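Local coordinates for YesW protein (Bacillus subtilis, PDB 2Z8S) that cleaves the rhamnogalacturonan of plant cell-wall pectin by endo-type elimination, as a secreted, calcium-containing polysaccharide lyase of family 11, at residues E193-T198 / E229-F234; A365-D370 / R415-D420; S469-K474 / M485-G490. One frame throughout, in Å; residues are numbered along the deposited sequence.

Interaction 1 of 3, residues E193-T198 / E229-F234. With CA (calcium ion), chain L.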
ATOM      1  N   GLU A 193      -7.909 -12.732  -3.611  1.00 18.60           N
ATOM      2  CA  GLU A 193      -6.879 -13.738  -3.415  1.00 18.10           C
ATOM      3  C   GLU A 193      -5.609 -13.120  -2.861  1.00 17.55           C
ATOM      4  O   GLU A 193      -5.411 -11.908  -2.922  1.00 17.32           O
ATOM      5  CB  GLU A 193      -6.599 -14.560  -4.672  1.00 18.23           C
ATOM      6  CG  GLU A 193      -7.018 -13.947  -5.978  1.00 19.41           C
ATOM      7  CD  GLU A 193      -8.508 -14.077  -6.243  1.00 20.32           C
ATOM      8  OE1 GLU A 193      -9.018 -13.238  -7.017  1.00 20.85           O
ATOM      9  OE2 GLU A 193      -9.176 -14.984  -5.679  1.00 19.39           O
ATOM     10  N   VAL A 194      -4.775 -13.969  -2.283  1.00 17.01           N
ATOM     11  CA  VAL A 194      -3.483 -13.575  -1.774  1.00 16.66           C
ATOM     12  C   VAL A 194      -2.433 -14.235  -2.668  1.00 16.52           C
ATOM     13  O   VAL A 194      -2.303 -15.455  -2.692  1.00 16.97           O
ATOM     14  CB  VAL A 194      -3.315 -14.064  -0.331  1.00 16.68           C
ATOM     15  CG1 VAL A 194      -1.986 -13.613   0.232  1.00 16.87           C
ATOM     16  CG2 VAL A 194      -4.451 -13.568   0.537  1.00 16.12           C
ATOM     17  N   ALA A 195      -1.698 -13.450  -3.434  1.00 16.03           N
ATOM     18  CA  ALA A 195      -0.660 -14.028  -4.279  1.00 15.44           C
ATOM     19  C   ALA A 195       0.716 -13.582  -3.829  1.00 15.24           C
ATOM     20  O   ALA A 195       0.928 -12.415  -3.503  1.00 15.29           O
ATOM     21  CB  ALA A 195      -0.897 -13.665  -5.729  1.00 15.72           C
ATOM     22  N   MET A 196       1.652 -14.517  -3.793  1.00 15.04           N
ATOM     23  CA  MET A 196       3.024 -14.190  -3.440  1.00 15.20           C
ATOM     24  C   MET A 196       3.984 -15.276  -3.915  1.00 15.09           C
ATOM     25  O   MET A 196       3.562 -16.334  -4.388  1.00 15.00           O
ATOM     26  CB  MET A 196       3.159 -13.964  -1.932  1.00 14.76           C
ATOM     27  CG  MET A 196       3.183 -15.226  -1.121  1.00 15.01           C
ATOM     28  SD  MET A 196       2.588 -14.967   0.554  1.00 16.12           S
ATOM     29  CE  MET A 196       0.842 -15.207   0.337  1.00 15.68           C
ATOM     30  N   LYS A 197       5.278 -14.995  -3.792  1.00 14.73           N
ATOM     31  CA  LYS A 197       6.305 -15.959  -4.118  1.00 14.44           C
ATOM     32  C   LYS A 197       6.326 -17.009  -3.023  1.00 14.54           C
ATOM     33  O   LYS A 197       6.326 -16.681  -1.839  1.00 14.21           O
ATOM     34  CB  LYS A 197       7.661 -15.264  -4.223  1.00 14.47           C
ATOM     35  CG  LYS A 197       8.796 -16.111  -4.745  1.00 13.08           C
ATOM     36  CD  LYS A 197       9.944 -15.210  -5.163  1.00 11.24           C
ATOM     37  CE  LYS A 197      11.110 -16.004  -5.676  1.00 10.65           C
ATOM     38  NZ  LYS A 197      11.670 -16.878  -4.620  1.00  9.52           N
ATOM     39  N   THR A 198       6.314 -18.272  -3.429  1.00 14.58           N
ATOM     40  CA  THR A 198       6.382 -19.366  -2.482  1.00 14.55           C
ATOM     41  C   THR A 198       7.502 -20.316  -2.883  1.00 14.70           C
ATOM     42  O   THR A 198       8.154 -20.144  -3.923  1.00 14.31           O
ATOM     43  CB  THR A 198       5.052 -20.119  -2.395  1.00 14.55           C
ATOM     44  OG1 THR A 198       4.658 -20.513  -3.706  1.00 14.91           O
ATOM     45  CG2 THR A 198       3.964 -19.239  -1.820  1.00 14.49           C
ATOM     46  N   GLU A 229      11.312 -22.022  -7.485  1.00 18.13           N
ATOM     47  CA  GLU A 229      10.729 -20.827  -6.946  1.00 17.83           C
ATOM     48  C   GLU A 229       9.333 -20.788  -7.505  1.00 18.15           C
ATOM     49  O   GLU A 229       9.127 -20.963  -8.707  1.00 17.91           O
ATOM     50  CB  GLU A 229      11.507 -19.598  -7.403  1.00 17.73           C
ATOM     51  CG  GLU A 229      12.907 -19.505  -6.828  1.00 17.16           C
ATOM     52  CD  GLU A 229      13.519 -18.127  -6.972  1.00 16.60           C
ATOM     53  OE1 GLU A 229      13.530 -17.583  -8.094  1.00 15.94           O
ATOM     54  OE2 GLU A 229      14.002 -17.591  -5.954  1.00 16.33           O
ATOM     55  N   TYR A 230       8.362 -20.570  -6.631  1.00 18.22           N
ATOM     56  CA  TYR A 230       6.992 -20.602  -7.069  1.00 18.11           C
ATOM     57  C   TYR A 230       6.287 -19.281  -6.886  1.00 18.16           C
ATOM     58  O   TYR A 230       6.726 -18.411  -6.138  1.00 18.30           O
ATOM     59  CB  TYR A 230       6.214 -21.683  -6.332  1.00 18.27           C
ATOM     60  CG  TYR A 230       6.877 -23.026  -6.284  1.00 18.09           C
ATOM     61  CD1 TYR A 230       7.165 -23.731  -7.448  1.00 17.96           C
ATOM     62  CD2 TYR A 230       7.182 -23.610  -5.064  1.00 18.54           C
ATOM     63  CE1 TYR A 230       7.758 -24.982  -7.395  1.00 18.62           C
ATOM     64  CE2 TYR A 230       7.776 -24.852  -4.993  1.00 19.37           C
ATOM     65  CZ  TYR A 230       8.062 -25.534  -6.159  1.00 19.19           C
ATOM     66  OH  TYR A 230       8.655 -26.761  -6.069  1.00 19.35           O
ATOM     67  N   LEU A 231       5.187 -19.154  -7.611  1.00 18.06           N
ATOM     68  CA  LEU A 231       4.227 -18.110  -7.405  1.00 17.65           C
ATOM     69  C   LEU A 231       2.933 -18.827  -7.070  1.00 17.60           C
ATOM     70  O   LEU A 231       2.422 -19.605  -7.872  1.00 17.91           O
ATOM     71  CB  LEU A 231       4.092 -17.267  -8.676  1.00 17.65           C
ATOM     72  CG  LEU A 231       3.012 -16.193  -8.785  1.00 17.42           C
ATOM     73  CD1 LEU A 231       2.811 -15.437  -7.488  1.00 18.18           C
ATOM     74  CD2 LEU A 231       3.358 -15.242  -9.898  1.00 17.47           C
ATOM     75  N   THR A 232       2.418 -18.588  -5.874  1.00 17.26           N
ATOM     76  CA  THR A 232       1.136 -19.143  -5.505  1.00 17.23           C
ATOM     77  C   THR A 232       0.061 -18.067  -5.367  1.00 17.31           C
ATOM     78  O   THR A 232       0.257 -17.068  -4.694  1.00 17.25           O
ATOM     79  CB  THR A 232       1.232 -19.986  -4.237  1.00 17.08           C
ATOM     80  OG1 THR A 232       2.177 -21.033  -4.459  1.00 17.22           O
ATOM     81  CG2 THR A 232      -0.109 -20.617  -3.907  1.00 17.20           C
ATOM     82  N   VAL A 233      -1.058 -18.269  -6.057  1.00 17.27           N
ATOM     83  CA  VAL A 233      -2.272 -17.557  -5.742  1.00 17.22           C
ATOM     84  C   VAL A 233      -2.968 -18.401  -4.678  1.00 17.54           C
ATOM     85  O   VAL A 233      -3.192 -19.598  -4.852  1.00 17.55           O
ATOM     86  CB  VAL A 233      -3.152 -17.355  -6.986  1.00 17.41           C
ATOM     87  CG1 VAL A 233      -4.424 -16.630  -6.628  1.00 16.53           C
ATOM     88  CG2 VAL A 233      -2.387 -16.580  -8.065  1.00 16.68           C
ATOM     89  N   PHE A 234      -3.250 -17.789  -3.541  1.00 17.86           N
ATOM     90  CA  PHE A 234      -3.992 -18.470  -2.495  1.00 18.28           C
ATOM     91  C   PHE A 234      -5.435 -17.977  -2.461  1.00 18.59           C
ATOM     92  O   PHE A 234      -5.718 -16.815  -2.756  1.00 18.48           O
ATOM     93  CB  PHE A 234      -3.370 -18.217  -1.127  1.00 18.14           C
ATOM     94  CG  PHE A 234      -2.018 -18.832  -0.938  1.00 17.96           C
ATOM     95  CD1 PHE A 234      -1.889 -20.134  -0.471  1.00 18.31           C
ATOM     96  CD2 PHE A 234      -0.875 -18.095  -1.167  1.00 17.32           C
ATOM     97  CE1 PHE A 234      -0.647 -20.695  -0.275  1.00 17.89           C
ATOM     98  CE2 PHE A 234       0.364 -18.641  -0.958  1.00 17.86           C
ATOM     99  CZ  PHE A 234       0.480 -19.947  -0.514  1.00 18.49           C
TER
HETATM  100 CA    CA L 647     -10.972 -13.470  -6.129  1.00 45.61          CA
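Thr198 and Thr232 meet hydroxyl to hydroxyl, OG1 to OG1 2.6 Å, across two antiparallel strands with axes at 148°. Either oxygen could be the donor, and Thr232 OG1 also bonds Thr244 on the next strand. Three hydrogen-bonded pairs, Val194 with Phe234, Met196 with Thr232 and Thr198 with Tyr230, exchange both backbone bonds. Packing is close around Phe234: the methyl CG2 of Thr232 lies over one face of its ring, while Thr198 CG2 comes to the edge, 3.7 Å from Phe234 CE2. Met196 has CG between the backbone N and the carbonyl carbon (chi1 77°), and a bend at chi3 brings CE obliquely to Phe234 CD2 at 3.7 Å. The reverse face is also buried, with Ala195 CB 4.0 Å from Val233 CG2 and Leu231 packed on Leu282 and Met284 of strand 281-286. Looser by contrast is Tyr230, the one partly exposed residue here: its ring leads away from Thr198, and OH bonds Asp200. At one end Glu193 grips a calcium ion through OE1 at 2.2 Å and OE2 at 2.4 Å, with Asp185, Asp187, Asp189 and Lys191 O; OE1 also accepts a bond from Leu186 N. At the other, Lys197 NZ reaches Glu229 OE2 at 2.8 Å from above the carboxylate plane, and Arg251 and Arg286 form salt bridges with its OE2 and OE1 respectively. Three cations probably keep buried Glu229 ionised.

Interaction 2 of 3, residues A365-D370 / R415-D420; sequences ALHTGD and RGMAAD. With CA (calcium ion), chain M; CA (calcium ion), chain K; ADA (alpha-D-galactopyranuronic acid), chain C.
His367 lays one face of its imidazole against the backbone of Met417 and Ala418. Ala418 N stands over the ring centre, 3.6 Å above the plane, and Met417 CA makes a CH-pi contact 3.9 Å from the centroid of the His367 ring, 27° off the normal. CB of His367 points at 415-420, and chi1 of -66°, with CG anti to the carbonyl carbon, lays the ring over that backbone. Met417 CB points away from segment 365-370, but a bend at chi2 turns the sulfur back, with SD 3.4 Å from His367 NE2 and oblique to the ring. His563 meets the same imidazole with its plane nearly perpendicular. Ala365 CB rests on Gly416 N at 3.5 Å.

Arg415 is bent at chi2 (-67°) and gives two bonds to one carboxylate oxygen of galacturonate, NE to ADA O6B 2.8 Å and NH2 to ADA O6B 3.0 Å; Thr497 and Lys498 bind the same sugar. At the far end Asp370 and Asp420 each ligate their own calcium ion through OD1. Two like-directed first strands of successive antiparallel sheets, joined without hydrogen bonds by side chains laid on backbone, are the inner-strand arrangement of neighbouring beta-propeller blades.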
ATOM      1  N   ALA A 365      12.713   6.126  -2.324  1.00 15.79           N
ATOM      2  CA  ALA A 365      11.364   6.670  -2.199  1.00 15.63           C
ATOM      3  C   ALA A 365      10.819   7.140  -3.544  1.00 15.55           C
ATOM      4  O   ALA A 365      11.529   7.760  -4.334  1.00 15.61           O
ATOM      5  CB  ALA A 365      11.349   7.794  -1.187  1.00 15.43           C
ATOM      6  N   LEU A 366       9.553   6.836  -3.799  1.00 15.44           N
ATOM      7  CA  LEU A 366       8.923   7.180  -5.068  1.00 15.27           C
ATOM      8  C   LEU A 366       7.505   7.692  -4.826  1.00 15.49           C
ATOM      9  O   LEU A 366       6.770   7.164  -3.981  1.00 15.40           O
ATOM     10  CB  LEU A 366       8.905   5.958  -5.978  1.00 15.11           C
ATOM     11  CG  LEU A 366       8.423   6.048  -7.421  1.00 14.92           C
ATOM     12  CD1 LEU A 366       9.335   6.907  -8.253  1.00 14.13           C
ATOM     13  CD2 LEU A 366       8.371   4.654  -7.989  1.00 15.02           C
ATOM     14  N   HIS A 367       7.133   8.738  -5.555  1.00 15.54           N
ATOM     15  CA  HIS A 367       5.820   9.350  -5.398  1.00 15.57           C
ATOM     16  C   HIS A 367       5.241   9.716  -6.744  1.00 15.82           C
ATOM     17  O   HIS A 367       5.768  10.577  -7.450  1.00 16.11           O
ATOM     18  CB  HIS A 367       5.898  10.573  -4.499  1.00 15.24           C
ATOM     19  CG  HIS A 367       6.251  10.245  -3.090  1.00 15.27           C
ATOM     20  ND1 HIS A 367       7.551  10.043  -2.681  1.00 14.93           N
ATOM     21  CD2 HIS A 367       5.478  10.067  -1.996  1.00 15.32           C
ATOM     22  CE1 HIS A 367       7.563   9.753  -1.394  1.00 15.84           C
ATOM     23  NE2 HIS A 367       6.319   9.774  -0.951  1.00 16.91           N
ATOM     24  N   THR A 368       4.159   9.034  -7.092  1.00 15.94           N
ATOM     25  CA  THR A 368       3.474   9.261  -8.345  1.00 16.36           C
ATOM     26  C   THR A 368       2.057   9.674  -8.038  1.00 16.67           C
ATOM     27  O   THR A 368       1.326   8.961  -7.338  1.00 16.66           O
ATOM     28  CB  THR A 368       3.435   7.990  -9.177  1.00 16.33           C
ATOM     29  OG1 THR A 368       4.768   7.514  -9.344  1.00 16.83           O
ATOM     30  CG2 THR A 368       2.801   8.244 -10.540  1.00 16.37           C
ATOM     31  N   GLY A 369       1.682  10.831  -8.570  1.00 17.08           N
ATOM     32  CA  GLY A 369       0.334  11.372  -8.419  1.00 17.53           C
ATOM     33  C   GLY A 369       0.212  12.689  -9.153  1.00 17.78           C
ATOM     34  O   GLY A 369       1.120  13.104  -9.883  1.00 17.60           O
ATOM     35  N   ASP A 370      -0.920  13.352  -8.976  1.00 18.26           N
ATOM     36  CA  ASP A 370      -1.090  14.646  -9.600  1.00 18.64           C
ATOM     37  C   ASP A 370      -0.433  15.636  -8.672  1.00 18.67           C
ATOM     38  O   ASP A 370      -1.079  16.288  -7.852  1.00 18.59           O
ATOM     39  CB  ASP A 370      -2.558  14.968  -9.872  1.00 18.80           C
ATOM     40  CG  ASP A 370      -2.730  16.057 -10.918  1.00 19.96           C
ATOM     41  OD1 ASP A 370      -1.772  16.312 -11.681  1.00 20.68           O
ATOM     42  OD2 ASP A 370      -3.825  16.662 -10.983  1.00 22.40           O
ATOM     43  N   ARG A 415      15.425   9.574   1.356  1.00 18.30           N
ATOM     44  CA  ARG A 415      13.986   9.758   1.596  1.00 17.66           C
ATOM     45  C   ARG A 415      13.447  10.932   0.806  1.00 17.52           C
ATOM     46  O   ARG A 415      14.122  11.952   0.658  1.00 17.64           O
ATOM     47  CB  ARG A 415      13.681  10.000   3.078  1.00 17.49           C
ATOM     48  CG  ARG A 415      14.111   8.908   4.024  1.00 16.76           C
ATOM     49  CD  ARG A 415      13.321   7.633   3.819  1.00 15.49           C
ATOM     50  NE  ARG A 415      13.490   6.776   4.981  1.00 15.01           N
ATOM     51  CZ  ARG A 415      12.802   6.907   6.114  1.00 14.86           C
ATOM     52  NH1 ARG A 415      11.877   7.857   6.228  1.00 13.97           N
ATOM     53  NH2 ARG A 415      13.031   6.075   7.134  1.00 14.79           N
ATOM     54  N   GLY A 416      12.222  10.783   0.317  1.00 17.08           N
ATOM     55  CA  GLY A 416      11.547  11.830  -0.434  1.00 16.38           C
ATOM     56  C   GLY A 416      10.075  11.749  -0.117  1.00 16.16           C
ATOM     57  O   GLY A 416       9.563  10.679   0.201  1.00 16.30           O
ATOM     58  N   MET A 417       9.403  12.887  -0.180  1.00 15.90           N
ATOM     59  CA  MET A 417       7.979  12.949   0.082  1.00 15.60           C
ATOM     60  C   MET A 417       7.311  13.934  -0.852  1.00 15.37           C
ATOM     61  O   MET A 417       7.843  15.008  -1.121  1.00 15.29           O
ATOM     62  CB  MET A 417       7.710  13.361   1.520  1.00 15.63           C
ATOM     63  CG  MET A 417       7.318  12.220   2.453  1.00 16.50           C
ATOM     64  SD  MET A 417       5.775  11.411   1.974  1.00 17.31           S
ATOM     65  CE  MET A 417       4.569  12.687   2.359  1.00 15.28           C
ATOM     66  N   ALA A 418       6.150  13.539  -1.368  1.00 15.12           N
ATOM     67  CA  ALA A 418       5.259  14.464  -2.046  1.00 14.70           C
ATOM     68  C   ALA A 418       3.984  14.575  -1.227  1.00 14.35           C
ATOM     69  O   ALA A 418       3.496  13.576  -0.698  1.00 14.88           O
ATOM     70  CB  ALA A 418       4.966  13.992  -3.453  1.00 14.73           C
ATOM     71  N   ALA A 419       3.469  15.787  -1.078  1.00 13.82           N
ATOM     72  CA  ALA A 419       2.159  15.999  -0.463  1.00 13.56           C
ATOM     73  C   ALA A 419       1.829  17.473  -0.391  1.00 13.77           C
ATOM     74  O   ALA A 419       2.708  18.327  -0.190  1.00 13.23           O
ATOM     75  CB  ALA A 419       2.063  15.359   0.917  1.00 13.37           C
ATOM     76  N   ASP A 420       0.544  17.760  -0.584  1.00 14.35           N
ATOM     77  CA  ASP A 420       0.037  19.098  -0.439  1.00 14.51           C
ATOM     78  C   ASP A 420       0.080  19.389   1.048  1.00 14.54           C
ATOM     79  O   ASP A 420      -0.754  18.920   1.815  1.00 14.85           O
ATOM     80  CB  ASP A 420      -1.377  19.179  -0.976  1.00 14.73           C
ATOM     81  CG  ASP A 420      -1.818  20.601  -1.264  1.00 16.13           C
ATOM     82  OD1 ASP A 420      -1.066  21.555  -0.958  1.00 16.13           O
ATOM     83  OD2 ASP A 420      -2.930  20.769  -1.815  1.00 18.01           O
TER
HETATM   84 CA    CA M 648       0.216  22.932  -2.172  1.00 28.88          CA
HETATM   85 CA    CA K 646      -0.285  17.369 -13.045  1.00 30.76          CA
HETATM   86  C1  ADA C   2      18.240   2.401   4.020  1.00 27.16           C
HETATM   87  C2  ADA C   2      19.420   3.375   3.846  1.00 27.98           C
HETATM   88  C3  ADA C   2      19.686   4.132   5.176  1.00 28.33           C
HETATM   89  C4  ADA C   2      18.388   4.742   5.727  1.00 27.53           C
HETATM   90  C5  ADA C   2      17.367   3.624   5.877  1.00 27.23           C
HETATM   91  C6  ADA C   2      16.094   4.195   6.443  1.00 26.97           C
HETATM   92  O2  ADA C   2      20.592   2.650   3.452  1.00 27.70           O
HETATM   93  O3  ADA C   2      20.683   5.148   5.012  1.00 29.58           O
HETATM   94  O4  ADA C   2      17.860   5.714   4.817  1.00 26.71           O
HETATM   95  O5  ADA C   2      17.097   3.070   4.567  1.00 27.07           O
HETATM   96  O6B ADA C   2      15.370   4.870   5.680  1.00 26.15           O
HETATM   97  O6A ADA C   2      15.857   3.954   7.639  1.00 27.23           O

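Interaction 3 of 3, residues S469-K474 / M485-G490; sequences SNRIDK and MLTASG
Strands 471-474 and 485-487 run antiparallel at 161° with axes 4.6 Å apart, and Ile472 O takes bonds from both Met485 N, at 2.7 Å, and Leu486 N, at 3.0 Å. At the other end Asn470 holds Ala488 twice: its carbonyl O accepts a nearly straight bond (172°) from Ala488 N, and its side-chain ND2 donates to Ala488 O at 2.9 Å. The amide reaches that oxygen because chi1 of 59° puts CG between the backbone N and the carbonyl carbon; ND2 lies above the Ala488 carbonyl plane, whereas the oxygen lies close to the amide plane. Replacing Asn470 by an alanine removes the amide, which would probably leave Ala488 O without this donor and Thr487 CG2 without the group it packs on. The doubled acceptor, with Met485 and Leu486 set opposite the single Ile472, is a classic beta bulge in the hairpin of strands 471-476 and 481-487. On one face Ile472 CD1 meets Leu486 CD2 at 3.7 Å, backed by Val515 and Trp517 of strand 514-519. On the other, the Arg471 and Thr487 side chains lie side by side, and Arg471 NE lies 3.5 Å from Asp473 OD2 in a long salt bridge. Lys474 sets CB 3.8 Å from Met485 CG, then carries NZ away to Asp459, Asp461 and Glu465.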
ATOM      1  N   SER A 469       6.748   6.400  12.157  1.00 14.95           N
ATOM      2  CA  SER A 469       6.759   5.668  13.418  1.00 15.23           C
ATOM      3  C   SER A 469       5.324   5.419  13.883  1.00 15.45           C
ATOM      4  O   SER A 469       4.494   4.923  13.115  1.00 15.91           O
ATOM      5  CB  SER A 469       7.590   6.425  14.460  1.00 15.31           C
ATOM      6  OG  SER A 469       7.827   5.637  15.605  1.00 15.80           O
ATOM      7  N   ASN A 470       5.021   5.763  15.126  1.00 15.74           N
ATOM      8  CA  ASN A 470       3.664   5.666  15.620  1.00 15.83           C
ATOM      9  C   ASN A 470       3.057   7.059  15.664  1.00 16.28           C
ATOM     10  O   ASN A 470       2.165   7.344  16.468  1.00 16.48           O
ATOM     11  CB  ASN A 470       3.624   4.981  16.995  1.00 16.10           C
ATOM     12  CG  ASN A 470       4.441   5.719  18.064  1.00 16.21           C
ATOM     13  OD1 ASN A 470       5.395   6.440  17.763  1.00 16.30           O
ATOM     14  ND2 ASN A 470       4.064   5.525  19.321  1.00 15.44           N
ATOM     15  N   ARG A 471       3.545   7.925  14.784  1.00 16.51           N
ATOM     16  CA  ARG A 471       3.148   9.317  14.790  1.00 17.23           C
ATOM     17  C   ARG A 471       2.489   9.742  13.497  1.00 17.23           C
ATOM     18  O   ARG A 471       2.875   9.311  12.409  1.00 16.76           O
ATOM     19  CB  ARG A 471       4.347  10.233  15.041  1.00 17.04           C
ATOM     20  CG  ARG A 471       5.089   9.994  16.355  1.00 18.32           C
ATOM     21  CD  ARG A 471       6.199  11.019  16.552  1.00 18.78           C
ATOM     22  NE  ARG A 471       6.768  11.482  15.279  1.00 22.42           N
ATOM     23  CZ  ARG A 471       7.747  10.871  14.609  1.00 22.91           C
ATOM     24  NH1 ARG A 471       8.283   9.744  15.083  1.00 22.39           N
ATOM     25  NH2 ARG A 471       8.184  11.387  13.455  1.00 22.83           N
ATOM     26  N   ILE A 472       1.486  10.598  13.646  1.00 17.41           N
ATOM     27  CA  ILE A 472       0.960  11.364  12.544  1.00 17.66           C
ATOM     28  C   ILE A 472       1.243  12.822  12.860  1.00 18.02           C
ATOM     29  O   ILE A 472       0.883  13.315  13.926  1.00 18.30           O
ATOM     30  CB  ILE A 472      -0.548  11.127  12.346  1.00 17.68           C
ATOM     31  CG1 ILE A 472      -0.798   9.682  11.891  1.00 17.37           C
ATOM     32  CG2 ILE A 472      -1.102  12.122  11.341  1.00 17.08           C
ATOM     33  CD1 ILE A 472      -2.173   9.178  12.175  1.00 16.38           C
ATOM     34  N   ASP A 473       1.921  13.496  11.945  1.00 18.43           N
ATOM     35  CA  ASP A 473       2.260  14.891  12.133  1.00 18.87           C
ATOM     36  C   ASP A 473       1.568  15.753  11.086  1.00 19.76           C
ATOM     37  O   ASP A 473       1.138  15.266  10.037  1.00 19.85           O
ATOM     38  CB  ASP A 473       3.778  15.103  12.076  1.00 18.64           C
ATOM     39  CG  ASP A 473       4.530  14.375  13.189  1.00 17.43           C
ATOM     40  OD1 ASP A 473       4.045  14.341  14.340  1.00 15.71           O
ATOM     41  OD2 ASP A 473       5.624  13.838  12.902  1.00 16.53           O
ATOM     42  N   LYS A 474       1.453  17.039  11.388  1.00 20.67           N
ATOM     43  CA  LYS A 474       0.876  18.002  10.467  1.00 21.42           C
ATOM     44  C   LYS A 474       1.918  19.088  10.223  1.00 22.15           C
ATOM     45  O   LYS A 474       2.604  19.522  11.147  1.00 22.13           O
ATOM     46  CB  LYS A 474      -0.400  18.587  11.068  1.00 21.17           C
ATOM     47  CG  LYS A 474      -0.926  19.835  10.391  1.00 20.96           C
ATOM     48  CD  LYS A 474      -1.888  19.499   9.283  1.00 20.51           C
ATOM     49  CE  LYS A 474      -2.838  20.649   9.032  1.00 19.82           C
ATOM     50  NZ  LYS A 474      -3.904  20.205   8.110  1.00 20.54           N
ATOM     51  N   MET A 485       0.120  15.284  15.655  1.00 26.10           N
ATOM     52  CA  MET A 485      -1.324  15.109  15.756  1.00 25.77           C
ATOM     53  C   MET A 485      -1.675  13.847  16.527  1.00 25.30           C
ATOM     54  O   MET A 485      -2.632  13.824  17.309  1.00 25.32           O
ATOM     55  CB  MET A 485      -1.936  15.063  14.374  1.00 25.61           C
ATOM     56  CG  MET A 485      -2.069  16.418  13.744  1.00 26.09           C
ATOM     57  SD  MET A 485      -3.323  16.321  12.478  1.00 26.87           S
ATOM     58  CE  MET A 485      -4.321  17.759  12.880  1.00 27.87           C
ATOM     59  N   LEU A 486      -0.896  12.797  16.313  1.00 24.79           N
ATOM     60  CA  LEU A 486      -1.114  11.569  17.042  1.00 24.40           C
ATOM     61  C   LEU A 486       0.180  10.841  17.302  1.00 24.19           C
ATOM     62  O   LEU A 486       1.015  10.698  16.398  1.00 24.23           O
ATOM     63  CB  LEU A 486      -2.064  10.653  16.282  1.00 24.38           C
ATOM     64  CG  LEU A 486      -2.312   9.273  16.896  1.00 24.83           C
ATOM     65  CD1 LEU A 486      -3.454   9.302  17.931  1.00 24.15           C
ATOM     66  CD2 LEU A 486      -2.609   8.282  15.770  1.00 25.76           C
ATOM     67  N   THR A 487       0.332  10.406  18.551  1.00 23.39           N
ATOM     68  CA  THR A 487       1.312   9.408  18.929  1.00 23.05           C
ATOM     69  C   THR A 487       0.546   8.206  19.454  1.00 22.65           C
ATOM     70  O   THR A 487      -0.094   8.278  20.506  1.00 22.63           O
ATOM     71  CB  THR A 487       2.284   9.942  19.994  1.00 23.17           C
ATOM     72  OG1 THR A 487       2.952  11.099  19.476  1.00 23.85           O
ATOM     73  CG2 THR A 487       3.321   8.884  20.353  1.00 22.91           C
ATOM     74  N   ALA A 488       0.594   7.109  18.706  1.00 22.21           N
ATOM     75  CA  ALA A 488      -0.140   5.909  19.073  1.00 21.99           C
ATOM     76  C   ALA A 488       0.634   5.121  20.119  1.00 22.05           C
ATOM     77  O   ALA A 488       1.507   4.318  19.788  1.00 22.24           O
ATOM     78  CB  ALA A 488      -0.420   5.065  17.848  1.00 21.75           C
ATOM     79  N   SER A 489       0.321   5.359  21.385  1.00 22.14           N
ATOM     80  CA  SER A 489       1.099   4.769  22.463  1.00 22.26           C
ATOM     81  C   SER A 489       0.770   3.314  22.742  1.00 22.31           C
ATOM     82  O   SER A 489      -0.391   2.953  22.961  1.00 22.59           O
ATOM     83  CB  SER A 489       0.989   5.596  23.732  1.00 22.27           C
ATOM     84  OG  SER A 489       2.095   6.472  23.805  1.00 23.02           O
ATOM     85  N   GLY A 490       1.811   2.484  22.754  1.00 22.21           N
ATOM     86  CA  GLY A 490       1.654   1.043  22.961  1.00 21.52           C
ATOM     87  C   GLY A 490       1.659   0.334  21.620  1.00 21.02           C
ATOM     88  O   GLY A 490       1.757  -0.899  21.558  1.00 21.16           O
TER

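Overall arrangement
The three contacts follow one another along the chain within the beta-propeller and share no strand. Interactions 1 and 3 each pair neighbouring strands of one antiparallel sheet and rest on backbone bonds, regular in the first and bulged in the last; interaction 2 joins first strands of two different sheets by side chains packed on backbone, with no hydrogen bond between the strands. Interactions 1 and 2 are buried, whereas interaction 3 is only partly so. Calcium is bound directly by acidic residues of the first two, and interaction 2 alone touches the sugar. Interaction 1 lies across the chain's centre from the others, its centre about 29 Å from that of interaction 2; interactions 2 and 3 come within about 7 Å at their nearest atoms without touching.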